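Local coordinates for protein endo-1,4-beta-xylanase D (Paenibacillus polymyxa, PDB 1W0N) that is a xylan-degrading enzyme whose family 36 carbohydrate-binding module probably binds xylan in a calcium-dependent way, at residues 101-104 / 105-109. Sequence-based numbering, arbitrary orientation.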
ATOM      1  N   THR A 101      15.644   3.497  -0.185  1.00  7.07           N
ATOM      2  CA  THR A 101      16.419   3.453   1.046  1.00  7.05           C
ATOM      3  C   THR A 101      15.553   3.893   2.219  1.00  7.30           C
ATOM      4  O   THR A 101      14.715   4.799   2.104  1.00  9.19           O
ATOM      5  CB  THR A 101      17.681   4.318   0.916  1.00  7.51           C
ATOM      6  OG1 THR A 101      18.494   3.809  -0.138  1.00  8.32           O
ATOM      7  CG2 THR A 101      18.521   4.278   2.198  1.00  9.19           C
ATOM      8  N   HIS A 102      15.771   3.239   3.365  1.00  7.03           N
ATOM      9  CA  HIS A 102      15.009   3.456   4.566  1.00  7.72           C
ATOM     10  C   HIS A 102      15.837   2.982   5.783  1.00  7.97           C
ATOM     11  O   HIS A 102      16.894   2.379   5.616  1.00  8.10           O
ATOM     12  CB  HIS A 102      13.681   2.669   4.490  1.00  8.25           C
ATOM     13  CG  HIS A 102      13.895   1.231   4.211  1.00  7.72           C
ATOM     14  ND1 HIS A 102      14.316   0.351   5.194  1.00  7.64           N
ATOM     15  CD2 HIS A 102      13.907   0.518   3.050  1.00  7.58           C
ATOM     16  CE1 HIS A 102      14.554  -0.827   4.640  1.00  7.15           C
ATOM     17  NE2 HIS A 102      14.310  -0.764   3.341  1.00  7.08           N
ATOM     18  N   ALA A 103      15.360   3.236   6.992  1.00  9.51           N
ATOM     19  CA  ALA A 103      16.034   2.785   8.192  1.00 10.37           C
ATOM     20  C   ALA A 103      15.903   1.294   8.351  1.00  9.02           C
ATOM     21  O   ALA A 103      14.960   0.653   7.850  1.00  9.03           O
ATOM     22  CB  ALA A 103      15.446   3.521   9.398  1.00 12.28           C
ATOM     23  N   THR A 104      16.853   0.700   9.080  1.00  9.17           N
ATOM     24  CA  THR A 104      16.820  -0.708   9.369  1.00  8.40           C
ATOM     25  C   THR A 104      16.189  -0.947  10.742  1.00  7.75           C
ATOM     26  O   THR A 104      15.748   0.006  11.427  1.00  8.83           O
ATOM     27  CB  THR A 104      18.225  -1.325   9.265  1.00  9.15           C
ATOM     28  OG1 THR A 104      19.056  -0.732  10.263  1.00 10.47           O
ATOM     29  CG2 THR A 104      18.848  -1.107   7.921  1.00 11.51           C
ATOM     30  N   GLY A 105      16.141  -2.201  11.152  1.00  7.84           N
ATOM     31  CA  GLY A 105      15.463  -2.558  12.373  1.00  8.34           C
ATOM     32  C   GLY A 105      13.950  -2.593  12.183  1.00  7.77           C
ATOM     33  O   GLY A 105      13.472  -2.798  11.054  1.00  7.86           O
ATOM     34  N   ASP A 106      13.213  -2.427  13.266  1.00  8.45           N
ATOM     35  CA  ASP A 106      11.767  -2.477  13.227  1.00  8.53           C
ATOM     36  C   ASP A 106      11.215  -1.172  12.684  1.00  8.29           C
ATOM     37  O   ASP A 106      11.485  -0.105  13.244  1.00 10.33           O
ATOM     38  CB  ASP A 106      11.195  -2.736  14.616  1.00  9.10           C
ATOM     39  CG  ASP A 106      11.631  -4.036  15.162  1.00 10.16           C
ATOM     40  OD1 ASP A 106      11.396  -5.071  14.469  1.00 11.77           O
ATOM     41  OD2 ASP A 106      12.252  -4.107  16.269  1.00 13.21           O
ATOM     42  N   GLN A 107      10.428  -1.270  11.608  1.00  7.47           N
ATOM     43  CA  GLN A 107       9.864  -0.080  10.981  1.00  7.63           C
ATOM     44  C   GLN A 107       8.395  -0.317  10.663  1.00  7.27           C
ATOM     45  O   GLN A 107       8.011  -1.349  10.127  1.00  8.09           O
ATOM     46  CB  GLN A 107      10.606   0.243   9.688  1.00  8.46           C
ATOM     47  CG  GLN A 107      12.091   0.559   9.905  1.00  9.80           C
ATOM     48  CD  GLN A 107      12.335   1.773  10.802  1.00 11.11           C
ATOM     49  OE1 GLN A 107      11.524   2.682  10.849  1.00 14.09           O
ATOM     50  NE2 GLN A 107      13.436   1.776  11.496  1.00 11.88           N
ATOM     51  N   GLU A 108       7.578   0.696  10.961  1.00  7.56           N
ATOM     52  CA  GLU A 108       6.195   0.653  10.541  1.00  7.90           C
ATOM     53  C   GLU A 108       6.116   0.792   9.036  1.00  7.29           C
ATOM     54  O   GLU A 108       6.741   1.676   8.444  1.00  8.63           O
ATOM     55  CB  GLU A 108       5.404   1.790  11.164  1.00  9.75           C
ATOM     56  CG  GLU A 108       3.932   1.787  10.730  1.00 13.00           C
ATOM     57  CD  GLU A 108       3.246   3.057  11.086  1.00 16.03           C
ATOM     58  OE1 GLU A 108       3.532   4.183  10.500  1.00 21.44           O
ATOM     59  OE2 GLU A 108       2.367   3.050  11.936  1.00 20.68           O
ATOM     60  N   ILE A 109       5.315  -0.090   8.420  1.00  6.62           N
ATOM     61  CA  ILE A 109       4.963  -0.010   7.012  1.00  6.42           C
ATOM     62  C   ILE A 109       3.509   0.410   6.945  1.00  6.55           C
ATOM     63  O   ILE A 109       2.655  -0.222   7.591  1.00  7.78           O
ATOM     64  CB  ILE A 109       5.133  -1.382   6.329  1.00  7.17           C
ATOM     65  CG1 ILE A 109       6.501  -2.002   6.610  1.00  7.61           C
ATOM     66  CG2 ILE A 109       4.855  -1.274   4.828  1.00  8.75           C
ATOM     67  CD1 ILE A 109       7.688  -1.145   6.270  1.00  8.55           C
TER
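Gln-107 reaches back to Ala-103 and Thr-104 through two successive bends: chi1 of -62° sets CG beside its own backbone N, anti to the carbonyl carbon, and a second bend at chi2 turns the chain back so that NE2 points at Thr-104 O. The result is a hydrogen bond from Gln-107 NE2 to Thr-104 O, 2.9 Å long and nearly straight, with an N-H...O angle of 160°. The acceptor lies almost in the amide plane of Gln-107, whereas NE2 stands well above the carbonyl plane of Thr-104, so the bond does not follow a lone-pair direction. The methyl of Ala-103 sits over one face of the same amide, its CB 3.4 Å from Gln-107 NE2, so that the in-plane N-H and the face of the amide serve different partners. Lower on the side chain, Gln-107 CG makes a van der Waals approach of 3.5 Å to Ala-103 O. That oxygen accepts a 2.7 Å hydrogen bond from His-102 ND1. The bond lies close to the imidazole plane, and His-102 NE2 is hydrogen-bonded to His-57, which fixes the ring at both nitrogens. Gly-105, at positive phi, follows Thr-104, and its backbone pairs with Phe-52; the chain turns its corner at Asp-106. The connection thus links strand 93-101 of one sheet to strand 107-113 of the other in this beta-sandwich. Two consecutive carbonyls, those of Ala-103 and Thr-104, are therefore each matched by one side-chain N-H, from His-102 and Gln-107 respectively, at the surface of the loop between the two sheets.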